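Local coordinates for protein alpha-rhamnosidase (Dictyoglomus thermophilum, PDB 6I60) that probably catalyses the hydrolysis of terminal non-reducing alpha-L-rhamnose residues in alpha-L-rhamnosides, at residues 25-30 with 57-62; 63-68 with 889-894; 114-119 with 127-132. All coordinates share one frame; numbering follows the deposited sequence.

Interaction 1 (25-30 with 57-62); sequences KSSNIY and LRHLEK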
loop_
_atom_site.group_PDB
_atom_site.type_symbol
_atom_site.label_atom_id
_atom_site.label_comp_id
_atom_site.label_asym_id
_atom_site.label_seq_id
_atom_site.Cartn_x
_atom_site.Cartn_y
_atom_site.Cartn_z
ATOM N N LYS A 25 34.396 23.955 -5.133
ATOM C CA LYS A 25 35.602 23.710 -5.914
ATOM C C LYS A 25 35.249 23.518 -7.388
ATOM O O LYS A 25 36.009 23.913 -8.270
ATOM C CB LYS A 25 36.342 22.476 -5.384
ATOM C CG LYS A 25 37.697 22.237 -6.034
ATOM C CD LYS A 25 38.201 20.828 -5.770
ATOM C CE LYS A 25 39.718 20.755 -5.876
ATOM N NZ LYS A 25 40.209 21.039 -7.254
ATOM N N SER A 26 34.078 22.934 -7.633
ATOM C CA SER A 26 33.696 22.554 -8.982
ATOM C C SER A 26 32.440 23.280 -9.444
ATOM O O SER A 26 32.017 24.266 -8.833
ATOM C CB SER A 26 33.475 21.046 -9.051
ATOM O OG SER A 26 32.170 20.753 -8.594
ATOM N N SER A 27 31.841 22.794 -10.529
ATOM C CA SER A 27 30.523 23.241 -10.956
ATOM C C SER A 27 29.413 22.367 -10.392
ATOM O O SER A 27 28.237 22.631 -10.663
ATOM C CB SER A 27 30.438 23.264 -12.484
ATOM O OG SER A 27 29.121 22.973 -12.915
ATOM N N ASN A 28 29.760 21.331 -9.623
ATOM C CA ASN A 28 28.783 20.461 -8.967
ATOM C C ASN A 28 28.515 21.023 -7.574
ATOM O O ASN A 28 29.027 20.545 -6.560
ATOM C CB ASN A 28 29.300 19.030 -8.917
ATOM C CG ASN A 28 28.231 18.037 -8.535
ATOM O OD1 ASN A 28 27.102 18.413 -8.221
ATOM N ND2 ASN A 28 28.580 16.756 -8.560
ATOM N N ILE A 29 27.689 22.073 -7.536
ATOM C CA ILE A 29 27.500 22.853 -6.316
ATOM C C ILE A 29 26.461 22.265 -5.372
ATOM O O ILE A 29 26.380 22.701 -4.214
ATOM C CB ILE A 29 27.107 24.304 -6.659
ATOM C CG1 ILE A 29 25.613 24.392 -6.976
ATOM C CG2 ILE A 29 27.931 24.818 -7.832
ATOM C CD1 ILE A 29 25.085 25.805 -7.031
ATOM N N TYR A 30 25.669 21.294 -5.816
ATOM C CA TYR A 30 24.576 20.751 -5.019
ATOM C C TYR A 30 24.949 19.367 -4.504
ATOM O O TYR A 30 25.277 18.471 -5.291
ATOM C CB TYR A 30 23.287 20.683 -5.836
ATOM C CG TYR A 30 22.692 22.034 -6.148
ATOM C CD1 TYR A 30 22.372 22.924 -5.131
ATOM C CD2 TYR A 30 22.452 22.422 -7.459
ATOM C CE1 TYR A 30 21.828 24.161 -5.411
ATOM C CE2 TYR A 30 21.908 23.657 -7.749
ATOM C CZ TYR A 30 21.598 24.523 -6.722
ATOM O OH TYR A 30 21.056 25.754 -7.008
ATOM N N LEU A 57 19.276 13.722 -6.560
ATOM C CA LEU A 57 20.319 14.581 -7.101
ATOM C C LEU A 57 19.715 15.789 -7.799
ATOM O O LEU A 57 18.585 15.750 -8.289
ATOM C CB LEU A 57 21.215 13.816 -8.082
ATOM C CG LEU A 57 21.883 12.567 -7.507
ATOM C CD1 LEU A 57 22.558 11.768 -8.606
ATOM C CD2 LEU A 57 22.875 12.955 -6.425
ATOM N N ARG A 58 20.499 16.867 -7.843
ATOM C CA ARG A 58 20.104 18.110 -8.491
ATOM C C ARG A 58 21.359 18.797 -9.008
ATOM O O ARG A 58 22.358 18.886 -8.288
ATOM C CB ARG A 58 19.348 19.027 -7.520
ATOM C CG ARG A 58 19.204 20.464 -7.999
ATOM C CD ARG A 58 17.750 20.914 -7.969
ATOM N NE ARG A 58 17.623 22.369 -7.918
ATOM C CZ ARG A 58 16.501 23.010 -7.605
ATOM N NH1 ARG A 58 15.401 22.328 -7.314
ATOM N NH2 ARG A 58 16.478 24.336 -7.584
ATOM N N HIS A 59 21.309 19.277 -10.246
ATOM C CA HIS A 59 22.456 19.914 -10.871
ATOM C C HIS A 59 22.019 21.195 -11.566
ATOM O O HIS A 59 20.849 21.371 -11.913
ATOM C CB HIS A 59 23.139 18.977 -11.877
ATOM C CG HIS A 59 24.585 19.286 -12.106
ATOM N ND1 HIS A 59 25.011 20.192 -13.054
ATOM C CD2 HIS A 59 25.704 18.807 -11.514
ATOM C CE1 HIS A 59 26.330 20.259 -13.034
ATOM N NE2 HIS A 59 26.776 19.428 -12.109
ATOM N N LEU A 60 22.986 22.094 -11.766
ATOM C CA LEU A 60 22.701 23.339 -12.473
ATOM C C LEU A 60 22.517 23.098 -13.966
ATOM O O LEU A 60 21.673 23.738 -14.604
ATOM C CB LEU A 60 23.825 24.348 -12.238
ATOM C CG LEU A 60 23.989 24.903 -10.824
ATOM C CD1 LEU A 60 25.316 25.641 -10.697
ATOM C CD2 LEU A 60 22.823 25.811 -10.467
ATOM N N GLU A 61 23.296 22.184 -14.538
ATOM C CA GLU A 61 23.285 21.944 -15.971
ATOM C C GLU A 61 22.303 20.835 -16.336
ATOM O O GLU A 61 21.826 20.079 -15.487
ATOM C CB GLU A 61 24.686 21.583 -16.464
ATOM C CG GLU A 61 25.803 22.384 -15.823
ATOM C CD GLU A 61 27.170 21.804 -16.120
ATOM O OE1 GLU A 61 27.251 20.878 -16.955
ATOM O OE2 GLU A 61 28.162 22.272 -15.520
ATOM N N LYS A 62 22.006 20.748 -17.629
ATOM C CA LYS A 62 21.180 19.685 -18.176
ATOM C C LYS A 62 22.053 18.503 -18.594
ATOM O O LYS A 62 23.282 18.588 -18.631
ATOM C CB LYS A 62 20.368 20.197 -19.365
ATOM C CG LYS A 62 19.269 21.179 -18.998
ATOM C CD LYS A 62 18.388 21.490 -20.201
ATOM C CE LYS A 62 17.259 22.442 -19.835
ATOM N NZ LYS A 62 16.679 23.089 -21.044
HETATM O O HOH W 1 25.231 20.135 -8.493
#
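With its CG opposite the backbone N (chi1 -155°), H59 swings its ring back toward 25-30 although its CB points away; N28 takes a similar first torsion (chi1 -167°), and the two side chains meet at about a right angle. H59 CD2 lies 3.6 Å from N28 OD1, the amide and ring planes inclined at 47°. Histidine suits the place because both ring nitrogens are used: ND1 accepts the backbone N of E61 in the ring plane, at 3.0 Å, while NE2 makes a weak hydrogen bond to D121. A leucine here would probably leave the E61 amide without its acceptor and D121 without this donor, letting the loop shift. Segment 57-62 is a loop of the N-terminal immunoglobulin-like domain, following strand 52-56; 25-30, at the start of the modelled chain, leads toward strand 35-37. S26 OG shapes the latter by accepting N28 N, 2.7 Å away, in an ST turn. The N28 amide holds Q125 O through ND2, and a water between the loops donates to N28 OD1 and R58 O and accepts from Y30 N. S27 OG donates to E61 OE2 over 2.9 Å, coming from the anti side and out of the carboxylate plane. L60, with two methyl branches, meets two apolar partners: CD1 touches I29 CD1 at 3.7 Å and CD2 meets Y30 CE2 at 3.6 Å, while I29 CG1 covers one face of the tyrosine ring.

Interaction 2 (63-68 with 889-894); sequences NEKQTA and PVNSEG
The N891 amide reaches past K65 toward the backbone of Q66, the asparagine and lysine side chains running obliquely across each other with K65 CG 3.4 Å from N891 OD1. That oxygen accepts Q66 N at 2.6 Å, in a bond bent at the hydrogen (N-H...O 130°) and with the donor tilted out of the amide plane. The other end of the same amide, ND2, serves S96 O and Q98 OE1, so both ends are bonded, which limits its rotation. The backbone of N891 has positive phi and psi, a conformation asparagine tolerates well, and its N donates almost straight to E64 O over 3.1 Å, at an N-H...O angle of 169°. The contact joins regions far apart in sequence: the N-terminal immunoglobulin-like domain, just before the classic beta bulge at T67 and A68 opposite W120, and the turn of the C-terminal domain that passes from strand 882-888 in one sheet to 893-899 in another. V890 turns CG1 to E64, 3.5 Å from E64 CB, an apolar branch suited to a buried spot that also takes W119. E64 itself folds away, its carboxylate accepting S122 N, and Q66 sends its amide to E97 O and W55 NE1.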
loop_
_atom_site.group_PDB
_atom_site.type_symbol
_atom_site.label_atom_id
_atom_site.label_comp_id
_atom_site.label_asym_id
_atom_site.label_seq_id
_atom_site.Cartn_x
_atom_site.Cartn_y
_atom_site.Cartn_z
ATOM N N ASN A 63 21.393 17.385 -18.909
ATOM C CA ASN A 63 22.062 16.166 -19.372
ATOM C C ASN A 63 23.122 15.694 -18.379
ATOM O O ASN A 63 24.218 15.281 -18.761
ATOM C CB ASN A 63 22.677 16.364 -20.759
ATOM C CG ASN A 63 21.670 16.846 -21.774
ATOM O OD1 ASN A 63 20.717 16.140 -22.103
ATOM N ND2 ASN A 63 21.873 18.058 -22.279
ATOM N N GLU A 64 22.796 15.755 -17.095
ATOM C CA GLU A 64 23.710 15.336 -16.046
ATOM C C GLU A 64 23.279 13.988 -15.486
ATOM O O GLU A 64 22.089 13.657 -15.459
ATOM C CB GLU A 64 23.781 16.380 -14.928
ATOM C CG GLU A 64 24.765 17.506 -15.197
ATOM C CD GLU A 64 26.205 17.031 -15.224
ATOM O OE1 GLU A 64 26.472 15.904 -14.753
ATOM O OE2 GLU A 64 27.073 17.787 -15.710
ATOM N N LYS A 65 24.264 13.206 -15.050
ATOM C CA LYS A 65 24.024 11.865 -14.539
ATOM C C LYS A 65 25.154 11.494 -13.590
ATOM O O LYS A 65 26.314 11.834 -13.838
ATOM C CB LYS A 65 23.905 10.853 -15.690
ATOM C CG LYS A 65 24.689 9.566 -15.505
ATOM C CD LYS A 65 24.305 8.534 -16.558
ATOM C CE LYS A 65 25.450 7.574 -16.842
ATOM N NZ LYS A 65 25.063 6.520 -17.822
ATOM N N GLN A 66 24.809 10.814 -12.499
ATOM C CA GLN A 66 25.806 10.432 -11.506
ATOM C C GLN A 66 26.748 9.377 -12.070
ATOM O O GLN A 66 26.308 8.387 -12.663
ATOM C CB GLN A 66 25.126 9.902 -10.243
ATOM C CG GLN A 66 26.085 9.264 -9.244
ATOM C CD GLN A 66 25.369 8.610 -8.078
ATOM O OE1 GLN A 66 24.717 9.282 -7.281
ATOM N NE2 GLN A 66 25.489 7.293 -7.972
ATOM N N THR A 67 28.053 9.588 -11.879
ATOM C CA THR A 67 29.062 8.620 -12.285
ATOM C C THR A 67 29.778 7.960 -11.117
ATOM O O THR A 67 30.373 6.895 -11.305
ATOM C CB THR A 67 30.109 9.282 -13.190
ATOM O OG1 THR A 67 30.738 10.359 -12.485
ATOM C CG2 THR A 67 29.454 9.818 -14.452
ATOM N N ALA A 68 29.737 8.556 -9.928
ATOM C CA ALA A 68 30.389 7.978 -8.762
ATOM C C ALA A 68 29.741 8.535 -7.504
ATOM O O ALA A 68 29.197 9.642 -7.510
ATOM C CB ALA A 68 31.896 8.262 -8.758
ATOM N N PRO A 889 14.601 14.355 -14.135
ATOM C CA PRO A 889 15.559 14.645 -13.064
ATOM C C PRO A 889 16.959 14.184 -13.445
ATOM O O PRO A 889 17.176 13.504 -14.448
ATOM C CB PRO A 889 15.007 13.845 -11.882
ATOM C CG PRO A 889 14.339 12.671 -12.521
ATOM C CD PRO A 889 13.812 13.138 -13.864
ATOM N N VAL A 890 17.922 14.573 -12.608
ATOM C CA VAL A 890 19.314 14.211 -12.848
ATOM C C VAL A 890 19.506 12.707 -12.629
ATOM O O VAL A 890 18.829 12.085 -11.798
ATOM C CB VAL A 890 20.250 15.036 -11.944
ATOM C CG1 VAL A 890 21.672 14.995 -12.457
ATOM C CG2 VAL A 890 19.780 16.485 -11.857
ATOM N N ASN A 891 20.440 12.122 -13.389
ATOM C CA ASN A 891 20.689 10.673 -13.423
ATOM C C ASN A 891 19.527 9.926 -14.078
ATOM O O ASN A 891 19.178 8.815 -13.679
ATOM C CB ASN A 891 20.980 10.100 -12.031
ATOM C CG ASN A 891 21.870 8.878 -12.082
ATOM O OD1 ASN A 891 22.968 8.924 -12.638
ATOM N ND2 ASN A 891 21.404 7.777 -11.505
ATOM N N SER A 892 18.935 10.533 -15.103
ATOM C CA SER A 892 17.860 9.905 -15.857
ATOM C C SER A 892 17.846 10.487 -17.262
ATOM O O SER A 892 18.316 11.604 -17.495
ATOM C CB SER A 892 16.502 10.105 -15.178
ATOM O OG SER A 892 15.445 9.870 -16.089
ATOM N N GLU A 893 17.306 9.714 -18.200
ATOM C CA GLU A 893 17.203 10.135 -19.587
ATOM C C GLU A 893 15.759 10.019 -20.052
ATOM O O GLU A 893 15.001 9.167 -19.579
ATOM C CB GLU A 893 18.124 9.310 -20.502
ATOM C CG GLU A 893 17.666 7.880 -20.738
ATOM C CD GLU A 893 18.715 7.043 -21.448
ATOM O OE1 GLU A 893 19.491 6.346 -20.757
ATOM O OE2 GLU A 893 18.765 7.083 -22.696
ATOM N N GLY A 894 15.384 10.893 -20.981
ATOM C CA GLY A 894 14.027 10.960 -21.488
ATOM C C GLY A 894 13.960 10.545 -22.944
ATOM O O GLY A 894 14.879 10.810 -23.723
#

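Interaction 3 (114-119 with 127-132); sequences FWKVRW and SPFSVV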
loop_
_atom_site.group_PDB
_atom_site.type_symbol
_atom_site.label_atom_id
_atom_site.label_comp_id
_atom_site.label_asym_id
_atom_site.label_seq_id
_atom_site.Cartn_x
_atom_site.Cartn_y
_atom_site.Cartn_z
ATOM N N PHE A 114 25.306 8.097 11.945
ATOM C CA PHE A 114 25.238 9.279 11.101
ATOM C C PHE A 114 25.833 8.945 9.742
ATOM O O PHE A 114 26.731 8.104 9.636
ATOM C CB PHE A 114 25.990 10.465 11.730
ATOM C CG PHE A 114 25.644 10.708 13.175
ATOM C CD1 PHE A 114 26.243 9.967 14.183
ATOM C CD2 PHE A 114 24.725 11.684 13.527
ATOM C CE1 PHE A 114 25.923 10.186 15.508
ATOM C CE2 PHE A 114 24.404 11.910 14.854
ATOM C CZ PHE A 114 25.005 11.160 15.844
ATOM N N TRP A 115 25.332 9.604 8.698
ATOM C CA TRP A 115 25.843 9.325 7.363
ATOM C C TRP A 115 25.625 10.517 6.444
ATOM O O TRP A 115 24.571 11.156 6.480
ATOM C CB TRP A 115 25.200 8.064 6.766
ATOM C CG TRP A 115 23.749 8.194 6.391
ATOM C CD1 TRP A 115 22.695 8.396 7.236
ATOM C CD2 TRP A 115 23.192 8.103 5.072
ATOM N NE1 TRP A 115 21.519 8.445 6.523
ATOM C CE2 TRP A 115 21.798 8.268 5.194
ATOM C CE3 TRP A 115 23.739 7.904 3.799
ATOM C CZ2 TRP A 115 20.944 8.240 4.092
ATOM C CZ3 TRP A 115 22.890 7.875 2.707
ATOM C CH2 TRP A 115 21.508 8.042 2.861
ATOM N N LYS A 116 26.640 10.810 5.635
ATOM C CA LYS A 116 26.576 11.770 4.545
ATOM C C LYS A 116 26.961 11.066 3.250
ATOM O O LYS A 116 27.369 9.901 3.251
ATOM C CB LYS A 116 27.497 12.969 4.800
ATOM C CG LYS A 116 27.880 13.168 6.256
ATOM C CD LYS A 116 29.148 13.997 6.390
ATOM C CE LYS A 116 30.381 13.184 6.028
ATOM N NZ LYS A 116 31.634 13.978 6.174
ATOM N N VAL A 117 26.836 11.776 2.130
ATOM C CA VAL A 117 27.164 11.183 0.837
ATOM C C VAL A 117 27.547 12.291 -0.134
ATOM O O VAL A 117 26.991 13.392 -0.097
ATOM C CB VAL A 117 25.993 10.319 0.304
ATOM C CG1 VAL A 117 24.803 11.179 -0.066
ATOM C CG2 VAL A 117 26.439 9.480 -0.885
ATOM N N ARG A 118 28.524 11.995 -0.986
ATOM C CA ARG A 118 28.903 12.833 -2.114
ATOM C C ARG A 118 28.626 12.088 -3.411
ATOM O O ARG A 118 28.498 10.861 -3.432
ATOM C CB ARG A 118 30.384 13.224 -2.057
ATOM C CG ARG A 118 30.794 13.997 -0.820
ATOM C CD ARG A 118 32.247 14.450 -0.907
ATOM N NE ARG A 118 33.154 13.359 -1.261
ATOM C CZ ARG A 118 34.400 13.246 -0.812
ATOM N NH1 ARG A 118 34.896 14.161 0.008
ATOM N NH2 ARG A 118 35.154 12.224 -1.191
ATOM N N TRP A 119 28.546 12.843 -4.502
ATOM C CA TRP A 119 28.311 12.257 -5.812
ATOM C C TRP A 119 29.154 12.982 -6.849
ATOM O O TRP A 119 29.446 14.172 -6.716
ATOM C CB TRP A 119 26.825 12.305 -6.198
ATOM C CG TRP A 119 26.343 13.663 -6.613
ATOM C CD1 TRP A 119 26.217 14.766 -5.820
ATOM C CD2 TRP A 119 25.913 14.059 -7.923
ATOM N NE1 TRP A 119 25.739 15.826 -6.555
ATOM C CE2 TRP A 119 25.543 15.417 -7.848
ATOM C CE3 TRP A 119 25.804 13.398 -9.152
ATOM C CZ2 TRP A 119 25.073 16.126 -8.953
ATOM C CZ3 TRP A 119 25.339 14.103 -10.247
ATOM C CH2 TRP A 119 24.979 15.454 -10.140
ATOM N N SER A 127 31.186 16.805 -5.722
ATOM C CA SER A 127 30.163 17.574 -5.033
ATOM C C SER A 127 30.447 17.629 -3.536
ATOM O O SER A 127 31.091 16.732 -2.986
ATOM C CB SER A 127 28.780 16.956 -5.262
ATOM O OG SER A 127 27.943 17.130 -4.131
ATOM N N PRO A 128 29.986 18.677 -2.853
ATOM C CA PRO A 128 30.145 18.740 -1.396
ATOM C C PRO A 128 29.369 17.630 -0.705
ATOM O O PRO A 128 28.501 16.972 -1.283
ATOM C CB PRO A 128 29.593 20.122 -1.029
ATOM C CG PRO A 128 29.635 20.905 -2.297
ATOM C CD PRO A 128 29.403 19.916 -3.397
ATOM N N PHE A 129 29.701 17.421 0.565
ATOM C CA PHE A 129 29.029 16.400 1.351
ATOM C C PHE A 129 27.599 16.821 1.661
ATOM O O PHE A 129 27.291 18.006 1.808
ATOM C CB PHE A 129 29.791 16.134 2.649
ATOM C CG PHE A 129 30.673 14.919 2.598
ATOM C CD1 PHE A 129 30.125 13.648 2.535
ATOM C CD2 PHE A 129 32.052 15.047 2.616
ATOM C CE1 PHE A 129 30.936 12.530 2.487
ATOM C CE2 PHE A 129 32.868 13.933 2.571
ATOM C CZ PHE A 129 32.309 12.673 2.506
ATOM N N SER A 130 26.717 15.829 1.750
ATOM C CA SER A 130 25.333 16.090 2.100
ATOM C C SER A 130 25.219 16.457 3.577
ATOM O O SER A 130 26.163 16.317 4.360
ATOM C CB SER A 130 24.468 14.870 1.797
ATOM O OG SER A 130 24.665 13.866 2.778
ATOM N N VAL A 131 24.037 16.940 3.957
ATOM C CA VAL A 131 23.769 17.224 5.359
ATOM C C VAL A 131 23.722 15.914 6.133
ATOM O O VAL A 131 23.160 14.914 5.665
ATOM C CB VAL A 131 22.461 18.021 5.503
ATOM C CG1 VAL A 131 21.890 17.880 6.905
ATOM C CG2 VAL A 131 22.700 19.487 5.168
ATOM N N VAL A 132 24.339 15.906 7.316
ATOM C CA VAL A 132 24.435 14.689 8.116
ATOM C C VAL A 132 23.039 14.182 8.444
ATOM O O VAL A 132 22.236 14.883 9.073
ATOM C CB VAL A 132 25.250 14.947 9.388
ATOM C CG1 VAL A 132 25.158 13.757 10.330
ATOM C CG2 VAL A 132 26.698 15.247 9.032
#
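K116 and F129 meet where strand 112-120 of the immunoglobulin-like domain is flanked by the returning chain that leads, antiparallel to it, into strand 133-137. Followed outward, K116 begins with CB 3.5 Å from F129 CD1 and also near S130 OG. CG and CD then pass V132, CG lying 3.7 Å from V132 CG2. A bend at chi3 (-75°) brings the chain back over the phenyl ring: CE makes a CH-pi contact, and NZ ends above the centre, 3.6 Å from the F129 centroid and 6° off the ring normal, a cation-pi pair in which the same ammonium also donates to I80 O. Lysine fits because its CE lies on the ring face and its charge sits above the ring centre. R118 takes the opposite face of F129, its CG 3.5 Å from the ring centroid; its guanidinium, inclined 36° to the ring, goes on to a salt bridge with E126. Phenylalanine is therefore sandwiched between two long cationic side chains. Along the backbone, the S130 hydroxyl stands in for a backbone acceptor: S130 N donates to V117 O at 3.1 Å, and S130 OG, placed between backbone N and carbonyl carbon, accepts the hydrogen of V117 N, also at 3.1 Å.

How the interactions relate
All three contacts cluster round W119 in or beside the immunoglobulin-like domain. Interaction 1 is a surface contact, mixing a water bridge, a serine-carboxylate bond and small apolar touches. Interaction 2 is buried, with polar bonds from an asparagine to backbone groups across domains and one apolar valine touch. Interaction 3 is partly buried between a sheet strand and the loop that follows it, where a lysine makes a cation-pi contact with a phenylalanine, an arginine methylene a CH-pi contact on the opposite face, and a serine hydroxyl takes part in the backbone bonding. W119 NE1 probably donates to Y30 O, 3.0 Å away, and its ring packs on N28, Q66 and, more distantly, V890. Interactions 1 and 2 share loop 57-68.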